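Local coordinates for protein snaclec rhodocytin subunit alpha (Agkistrodon rhodostoma, PDB 3BX4) that triggers platelet aggregation by binding the platelet receptor CLEC-2 (CLEC1B), which sets off tyrosine phosphorylation, Syk recruitment and activation of phospholipase C-gamma-2, at residues H41-E46 with V130-P135; E67-I72 with A108-T113; L101-C106 with Y121-M126. All coordinates share one frame; numbering follows the deposited sequence. Where two conformers were deposited one is given.

Contact 1: H41-E46 with V130-P135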
# COMPACT_ATOMS: atom_id res chain seq x y z
N HIS C 41 0.92 -9.35 15.20
CA HIS C 41 1.26 -8.91 13.89
C HIS C 41 1.62 -10.11 13.10
O HIS C 41 1.88 -11.15 13.67
CB HIS C 41 2.59 -8.14 13.89
CG HIS C 41 2.48 -6.78 14.56
ND1 HIS C 41 2.05 -5.67 13.85
CD2 HIS C 41 2.71 -6.35 15.83
CE1 HIS C 41 2.03 -4.62 14.66
NE2 HIS C 41 2.40 -5.01 15.87
N LEU C 42 1.68 -9.96 11.79
CA LEU C 42 2.29 -11.04 10.96
C LEU C 42 3.66 -11.35 11.50
O LEU C 42 4.41 -10.41 11.94
CB LEU C 42 2.41 -10.66 9.49
CG LEU C 42 1.05 -10.72 8.76
CD1 LEU C 42 1.21 -10.13 7.40
CD2 LEU C 42 0.53 -12.27 8.75
N ALA C 43 4.06 -12.60 11.52
CA ALA C 43 5.32 -13.00 12.21
C ALA C 43 6.58 -12.36 11.63
O ALA C 43 6.81 -12.37 10.43
CB ALA C 43 5.47 -14.56 12.24
N SER C 44 7.42 -11.79 12.53
CA SER C 44 8.80 -11.50 12.18
C SER C 44 9.65 -12.74 12.52
O SER C 44 9.28 -13.52 13.42
CB SER C 44 9.31 -10.27 12.96
OG SER C 44 8.87 -10.30 14.30
N ILE C 45 10.74 -12.94 11.80
CA ILE C 45 11.61 -14.13 11.94
C ILE C 45 13.00 -13.57 12.23
O ILE C 45 13.56 -12.97 11.34
CB ILE C 45 11.68 -14.93 10.63
CG1 ILE C 45 10.24 -15.43 10.32
CG2 ILE C 45 12.72 -16.07 10.75
CD1 ILE C 45 10.03 -16.33 9.16
N GLU C 46 13.52 -13.79 13.44
CA GLU C 46 14.70 -13.04 13.87
C GLU C 46 15.91 -13.91 14.18
O GLU C 46 16.96 -13.41 14.64
CB GLU C 46 14.33 -12.23 15.11
CG GLU C 46 13.16 -11.26 14.91
CD GLU C 46 12.82 -10.53 16.19
OE1 GLU C 46 13.60 -9.63 16.57
OE2 GLU C 46 11.79 -10.87 16.83
N VAL C 130 0.91 -16.38 9.36
CA VAL C 130 1.15 -16.79 10.70
C VAL C 130 1.25 -15.46 11.54
O VAL C 130 1.89 -14.53 11.01
CB VAL C 130 2.57 -17.51 10.83
CG1 VAL C 130 2.88 -17.75 12.29
CG2 VAL C 130 2.54 -18.87 10.02
N CYS C 131 0.54 -15.43 12.68
CA CYS C 131 0.58 -14.24 13.64
C CYS C 131 1.59 -14.57 14.73
O CYS C 131 1.80 -15.69 15.13
CB CYS C 131 -0.78 -13.94 14.34
SG CYS C 131 -2.10 -13.57 13.08
N LYS C 132 2.20 -13.50 15.24
CA LYS C 132 3.22 -13.59 16.33
C LYS C 132 2.75 -12.53 17.31
O LYS C 132 2.44 -11.40 16.90
CB LYS C 132 4.63 -13.29 15.78
CG LYS C 132 5.76 -13.03 16.86
CD LYS C 132 7.04 -12.91 16.12
CE LYS C 132 8.25 -12.57 17.09
NZ LYS C 132 9.47 -12.39 16.31
N LEU C 133 2.74 -12.89 18.59
CA LEU C 133 2.29 -12.01 19.66
C LEU C 133 3.32 -11.95 20.82
O LEU C 133 3.91 -12.95 21.15
CB LEU C 133 0.99 -12.61 20.19
CG LEU C 133 0.33 -12.08 21.41
CD1 LEU C 133 -0.27 -10.70 20.95
CD2 LEU C 133 -0.77 -13.01 21.93
N LEU C 134 3.51 -10.77 21.41
CA LEU C 134 4.20 -10.66 22.70
C LEU C 134 3.09 -10.41 23.72
O LEU C 134 2.45 -9.33 23.69
CB LEU C 134 5.19 -9.49 22.65
CG LEU C 134 5.93 -9.32 23.99
CD1 LEU C 134 6.93 -10.48 24.18
CD2 LEU C 134 6.61 -7.94 23.92
N PRO C 135 2.78 -11.43 24.53
CA PRO C 135 1.64 -11.39 25.43
C PRO C 135 1.85 -10.39 26.57
O PRO C 135 2.99 -10.19 27.00
CB PRO C 135 1.48 -12.85 25.90
CG PRO C 135 2.78 -13.53 25.66
CD PRO C 135 3.50 -12.73 24.58

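Contact 2: E67-I72 with A108-T113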
# COMPACT_ATOMS: atom_id res chain seq x y z
N GLU C 67 -1.36 -25.56 0.76
CA GLU C 67 -1.07 -24.13 0.58
C GLU C 67 0.34 -23.96 -0.05
O GLU C 67 1.27 -24.65 0.38
CB GLU C 67 -1.16 -23.41 1.94
CG GLU C 67 -0.73 -21.99 1.88
CD GLU C 67 -1.67 -21.10 1.05
OE1 GLU C 67 -2.72 -20.63 1.59
OE2 GLU C 67 -1.30 -20.81 -0.10
N ASP C 68 0.50 -23.04 -1.03
CA ASP C 68 1.80 -22.81 -1.64
C ASP C 68 2.58 -21.70 -0.98
O ASP C 68 3.81 -21.65 -1.08
CB ASP C 68 1.78 -22.56 -3.15
CG ASP C 68 0.70 -21.60 -3.61
OD1 ASP C 68 -0.11 -21.06 -2.79
OD2 ASP C 68 0.70 -21.36 -4.89
N TYR C 69 1.84 -20.79 -0.38
CA TYR C 69 2.53 -19.60 0.27
C TYR C 69 1.87 -19.30 1.59
O TYR C 69 0.68 -19.52 1.77
CB TYR C 69 2.42 -18.34 -0.59
CG TYR C 69 3.17 -18.44 -1.88
CD1 TYR C 69 4.56 -18.22 -1.95
CD2 TYR C 69 2.52 -18.84 -3.03
CE1 TYR C 69 5.24 -18.35 -3.17
CE2 TYR C 69 3.20 -18.95 -4.25
CZ TYR C 69 4.55 -18.71 -4.30
OH TYR C 69 5.18 -18.89 -5.53
N VAL C 70 2.68 -18.79 2.56
CA VAL C 70 2.10 -18.43 3.83
C VAL C 70 2.70 -17.03 4.15
O VAL C 70 3.91 -16.92 4.14
CB VAL C 70 2.50 -19.46 4.93
CG1 VAL C 70 2.20 -18.86 6.35
CG2 VAL C 70 1.82 -20.88 4.65
N TRP C 71 1.85 -16.04 4.36
CA TRP C 71 2.36 -14.62 4.60
C TRP C 71 3.06 -14.58 5.90
O TRP C 71 2.62 -15.14 6.87
CB TRP C 71 1.18 -13.66 4.66
CG TRP C 71 0.49 -13.46 3.32
CD1 TRP C 71 -0.89 -13.60 3.04
CD2 TRP C 71 1.09 -13.03 2.10
NE1 TRP C 71 -1.14 -13.26 1.75
CE2 TRP C 71 0.03 -12.91 1.12
CE3 TRP C 71 2.39 -12.75 1.70
CZ2 TRP C 71 0.30 -12.52 -0.24
CZ3 TRP C 71 2.67 -12.33 0.41
CH2 TRP C 71 1.61 -12.21 -0.58
N ILE C 72 4.15 -13.76 5.94
CA ILE C 72 4.81 -13.39 7.20
C ILE C 72 4.95 -11.88 7.10
O ILE C 72 4.51 -11.27 6.14
CB ILE C 72 6.22 -14.12 7.38
CG1 ILE C 72 7.11 -13.87 6.15
CG2 ILE C 72 5.99 -15.63 7.68
CD1 ILE C 72 8.59 -14.37 6.41
N ALA C 108 6.72 -13.85 2.05
CA ALA C 108 6.02 -15.09 2.38
C ALA C 108 7.02 -16.23 2.57
O ALA C 108 8.18 -16.13 2.06
CB ALA C 108 5.07 -15.40 1.18
N LEU C 109 6.56 -17.31 3.20
CA LEU C 109 7.27 -18.57 3.24
C LEU C 109 6.63 -19.42 2.15
O LEU C 109 5.45 -19.23 1.86
CB LEU C 109 7.13 -19.26 4.60
CG LEU C 109 7.80 -18.39 5.71
CD1 LEU C 109 7.47 -18.93 7.08
CD2 LEU C 109 9.34 -18.30 5.42
N GLU C 110 7.40 -20.30 1.54
CA GLU C 110 6.81 -21.04 0.43
C GLU C 110 6.98 -22.56 0.56
O GLU C 110 8.00 -23.03 1.05
CB GLU C 110 7.40 -20.50 -0.88
CG GLU C 110 8.71 -21.01 -1.10
CD GLU C 110 9.31 -20.71 -2.48
OE1 GLU C 110 10.56 -20.63 -2.49
OE2 GLU C 110 8.61 -20.55 -3.50
N LYS C 111 5.94 -23.31 0.19
CA LYS C 111 5.97 -24.76 0.31
C LYS C 111 7.15 -25.39 -0.44
O LYS C 111 7.74 -26.38 0.06
CB LYS C 111 4.65 -25.32 -0.23
CG LYS C 111 4.40 -26.81 0.00
CD LYS C 111 3.14 -27.23 -0.74
CE LYS C 111 2.68 -28.64 -0.31
NZ LYS C 111 1.71 -29.16 -1.32
N LEU C 112 7.49 -24.82 -1.58
CA LEU C 112 8.51 -25.38 -2.46
C LEU C 112 9.83 -25.51 -1.72
O LEU C 112 10.60 -26.46 -1.95
CB LEU C 112 8.70 -24.47 -3.68
CG LEU C 112 9.75 -24.85 -4.72
CD1 LEU C 112 9.53 -26.29 -5.19
CD2 LEU C 112 9.63 -23.86 -5.87
N THR C 113 10.12 -24.56 -0.84
CA THR C 113 11.37 -24.62 -0.12
C THR C 113 11.18 -24.85 1.38
O THR C 113 11.96 -24.37 2.19
CB THR C 113 12.19 -23.36 -0.36
OG1 THR C 113 11.37 -22.21 -0.10
CG2 THR C 113 12.65 -23.28 -1.82
O HOH W 1 5.36 -23.14 -2.97
O HOH W 2 6.68 -21.34 -4.76

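Contact 3: L101-C106 with Y121-M126. With SO4 (sulfate ion), chain J.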
# COMPACT_ATOMS: atom_id res chain seq x y z
N LEU C 101 1.03 -5.07 -14.45
CA LEU C 101 1.63 -5.82 -13.34
C LEU C 101 1.01 -5.49 -11.99
O LEU C 101 0.34 -4.42 -11.84
CB LEU C 101 3.09 -5.45 -13.24
CG LEU C 101 3.95 -5.86 -14.41
CD1 LEU C 101 5.39 -5.65 -13.97
CD2 LEU C 101 3.76 -7.31 -14.87
N HIS C 102 1.25 -6.37 -11.01
CA HIS C 102 0.70 -6.18 -9.66
C HIS C 102 1.76 -6.14 -8.64
O HIS C 102 2.84 -6.64 -8.90
CB HIS C 102 -0.33 -7.23 -9.30
CG HIS C 102 -1.46 -7.20 -10.25
ND1 HIS C 102 -2.27 -6.10 -10.40
CD2 HIS C 102 -1.86 -8.10 -11.19
CE1 HIS C 102 -3.14 -6.32 -11.37
NE2 HIS C 102 -2.92 -7.53 -11.85
N THR C 103 1.47 -5.47 -7.51
CA THR C 103 2.52 -5.29 -6.50
C THR C 103 3.11 -6.65 -6.03
O THR C 103 2.30 -7.52 -5.63
CB THR C 103 2.07 -4.36 -5.32
OG1 THR C 103 3.15 -4.28 -4.38
CG2 THR C 103 0.80 -4.88 -4.58
N LYS C 104 4.44 -6.82 -6.10
CA LYS C 104 5.21 -7.92 -5.38
C LYS C 104 6.07 -7.52 -4.11
O LYS C 104 7.17 -7.97 -3.92
CB LYS C 104 6.11 -8.65 -6.36
CG LYS C 104 5.76 -10.12 -6.65
CD LYS C 104 6.60 -10.71 -7.68
CE LYS C 104 7.13 -12.01 -7.22
NZ LYS C 104 7.94 -12.77 -8.30
N LYS C 105 5.50 -6.73 -3.22
CA LYS C 105 6.29 -6.05 -2.17
C LYS C 105 5.93 -6.60 -0.81
O LYS C 105 6.10 -5.95 0.22
CB LYS C 105 5.93 -4.57 -2.28
CG LYS C 105 6.61 -4.01 -3.53
CD LYS C 105 6.15 -2.60 -3.91
CE LYS C 105 6.60 -1.57 -2.89
NZ LYS C 105 5.96 -0.24 -3.17
N CYS C 106 5.41 -7.83 -0.79
CA CYS C 106 5.09 -8.56 0.45
C CYS C 106 5.89 -9.86 0.58
O CYS C 106 6.10 -10.55 -0.43
CB CYS C 106 3.57 -8.89 0.57
SG CYS C 106 2.59 -7.41 0.76
N TYR C 121 6.15 -11.88 -2.84
CA TYR C 121 5.03 -12.35 -3.70
C TYR C 121 3.98 -11.26 -3.77
O TYR C 121 4.09 -10.20 -3.19
CB TYR C 121 4.45 -13.68 -3.17
CG TYR C 121 3.87 -14.57 -4.28
CD1 TYR C 121 2.55 -15.02 -4.23
CD2 TYR C 121 4.65 -14.93 -5.41
CE1 TYR C 121 2.00 -15.82 -5.31
CE2 TYR C 121 4.10 -15.75 -6.49
CZ TYR C 121 2.81 -16.19 -6.36
OH TYR C 121 2.27 -16.94 -7.41
N TYR C 122 2.87 -11.55 -4.43
CA TYR C 122 1.91 -10.54 -4.76
C TYR C 122 0.97 -10.25 -3.57
O TYR C 122 0.17 -11.06 -3.18
CB TYR C 122 1.07 -11.15 -5.92
CG TYR C 122 1.93 -11.34 -7.14
CD1 TYR C 122 2.45 -12.59 -7.49
CD2 TYR C 122 2.30 -10.23 -7.91
CE1 TYR C 122 3.27 -12.76 -8.66
CE2 TYR C 122 3.07 -10.37 -9.02
CZ TYR C 122 3.55 -11.63 -9.40
OH TYR C 122 4.37 -11.68 -10.49
N CYS C 123 1.09 -9.05 -2.99
CA CYS C 123 0.34 -8.66 -1.77
C CYS C 123 -1.16 -8.87 -1.76
O CYS C 123 -1.73 -9.17 -0.74
CB CYS C 123 0.55 -7.16 -1.54
SG CYS C 123 2.30 -6.73 -1.17
N GLU C 124 -1.77 -8.75 -2.93
CA GLU C 124 -3.24 -8.81 -3.04
C GLU C 124 -3.74 -10.22 -3.19
O GLU C 124 -4.98 -10.39 -3.23
CB GLU C 124 -3.73 -7.92 -4.20
CG GLU C 124 -3.51 -6.42 -3.89
CD GLU C 124 -4.12 -5.90 -2.52
OE1 GLU C 124 -5.22 -6.32 -2.09
OE2 GLU C 124 -3.48 -5.02 -1.87
N GLN C 125 -2.83 -11.21 -3.22
CA GLN C 125 -3.26 -12.62 -3.25
C GLN C 125 -3.59 -13.14 -1.86
O GLN C 125 -2.96 -12.82 -0.82
CB GLN C 125 -2.23 -13.53 -3.89
CG GLN C 125 -2.05 -13.32 -5.38
CD GLN C 125 -1.32 -14.47 -5.98
OE1 GLN C 125 -1.13 -15.51 -5.33
NE2 GLN C 125 -0.84 -14.29 -7.20
N MET C 126 -4.61 -13.96 -1.79
CA MET C 126 -5.10 -14.55 -0.54
C MET C 126 -4.35 -15.84 -0.24
O MET C 126 -4.33 -16.82 -1.01
CB MET C 126 -6.66 -14.81 -0.65
CG MET C 126 -7.50 -13.53 -0.73
SD MET C 126 -9.12 -13.99 -1.55
CE MET C 126 -9.83 -14.69 -0.13
S SO4 J . 2.44 -1.17 -2.51
O1 SO4 J . 3.11 -2.44 -2.20
O2 SO4 J . 1.75 -1.35 -3.80
O3 SO4 J . 3.39 -0.06 -2.60
O4 SO4 J . 1.51 -0.85 -1.44
O HOH W 3 -0.61 -8.00 -5.57

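Contact 1: H41-E46 with V130-P135
A short antiparallel pairing with a salt bridge from a buried lysine at one end joins His41 and Leu42 to strand 127-133, the last strand of this C-type lectin-like domain. His41 and Lys132 form a hydrogen-bonded pair: His41 N donates to Lys132 O (3.1 Å) and Lys132 N returns a bond to His41 O (2.8 Å). Where the first segment leaves the strand, Ala43 N still reaches Val130 O at 2.9 Å. Leu42, paired with Cys131, points its CB away, yet its CD2 bends back to 3.5 Å from Val130 O. The leucine packs on helix 26-34, to which Cys131 is tied by its disulfide with Cys33.

The Lys132 chain leaves CB with CG anti to the backbone N (chi1 167°) and runs fully extended past Ala43 and Ser44, its CB lying 3.6 Å from Ala43 CA. Three acceptors of the other segment meet its NZ. In the conformer described, Glu46, crossing the lysine at about a right angle, offers the anti lone pair of OE2 at 2.8 Å; NZ also donates to Ser44 OG (3.0 Å), and Ser44 O accepts from NZ well above its carbonyl plane. Glu50 adds a second salt bridge, while Ser44 OG also bonds an acidic side chain of another protein chain. So many oxygens around one buried ammonium group would probably favour its charged state, and they link the 43-46 loop to the strand.

Contact 2: E67-I72 with A108-T113
Tyr69 has CG anti to its carbonyl carbon (chi1 -67°), whereas in Glu110 CG sits between the backbone N and the carbonyl carbon (chi1 78°); with these settings the two side chains run side by side in the same direction. The phenol ring and the carboxylate are turned 24° apart, and Tyr69 CD1 lies 3.8 Å from Glu110 CB. A water 3.0 Å from Tyr69 OH also lies by Glu110 OE2, but too close for that bridge to be certain. The other carboxylate oxygen, OE1, accepts from Thr113 OG1 where the chain turns after the strand.

The Tyr69 and Glu110 backbones belong to strands 69-76 and 106-110, which run antiparallel in the C-type lectin-like fold, and Val70 and Leu109 form a hydrogen-bonded pair: Val70 N to Leu109 O is 2.9 Å, Leu109 N to Val70 O 2.8 Å. Lys111 N extends the pattern by donating to Asp68 O (3.0 Å), and a second water links that same oxygen to Leu112 N.

The face bearing Val70 and Leu109 is turned to helix 48-59. Here Ile72 crosses Leu109 at about a right angle, Ile72 CG2 meeting Leu109 CD1 at 3.7 Å and Ile72 CD1 lying 4.1 Å from Leu109 CD2. Away from that face, Ala108 CB is 3.8 Å from Trp71 CE3; the indole also meets Trp26 edge to face. Just before the strand Glu67 OE2 accepts from Tyr69 N and from His127, while Glu67 OE1 bonds Gln23 and Ala128 N.

Contact 3: L101-C106 with Y121-M126
A lysine laid over a tyrosine face is the unusual feature: Lys104 CG stands 3.7 Å from the centroid of the Tyr122 ring, 14° off its normal, in a CH-pi contact. Lys104 CD continues over the phenol end, 3.6 Å from Tyr122 CZ. His102 O approaches the same ring at its edge, in plane. A bend at chi3 (131°) turns the lysine's end past both tyrosines, and NZ forms a salt bridge with an acidic side chain of another protein chain. The Tyr122 ring itself sets CD1 over the centre of one face of Tyr121.

The disulfide Cys106-Cys123 (SG to SG 2.1 Å), one of two characteristic of C-type lectin-like domains, ties the start of strand 106-110 to the loop after strand 118-121, with Thr103 CG2 against Cys123 CB. Cys123 N makes a long, bent bond to Thr103 O (3.3 Å), and a water donating to that oxygen accepts from Glu124 N. Tyr121 N donates to Cys106 O (2.8 Å), pairing the two residues antiparallel. A sulfate ion, probably from the crystallisation liquor, takes bonds from Thr103 OG1 (2.9 Å), Lys105 NZ (2.6 Å) and Arg75 NH1.

The contact lies where strand 106-110 begins and strand 118-121 ends: Tyr122 to Gln125 make a type I turn leading into strand 127-133, Tyr121 stacks on Tyr69, and Cys106 packs against Trp71 of strand 69-76.

Contacts 1 and 2 are both largely buried and share one sheet, since strands 127-133 and 69-76 are neighbours in it. They meet directly: Val130 CG2 packs on Val70 CG1, Ile45 CD1 on Ile72 CD1. Contact 3, only partly buried, lies across the chain's centre from contact 1, about 20 Å between centres, and adjoins contact 2 through Trp71 and Tyr69. Chemistry follows place: contact 1 adds an ion pair to its strand bonds, contact 2 joins regular strand pairing to aliphatic packing, and contact 3 relies on a disulfide and aromatic contacts between loops. In sequence, contacts 2 and 3 interleave, and both are nested within the loop closed by contact 1.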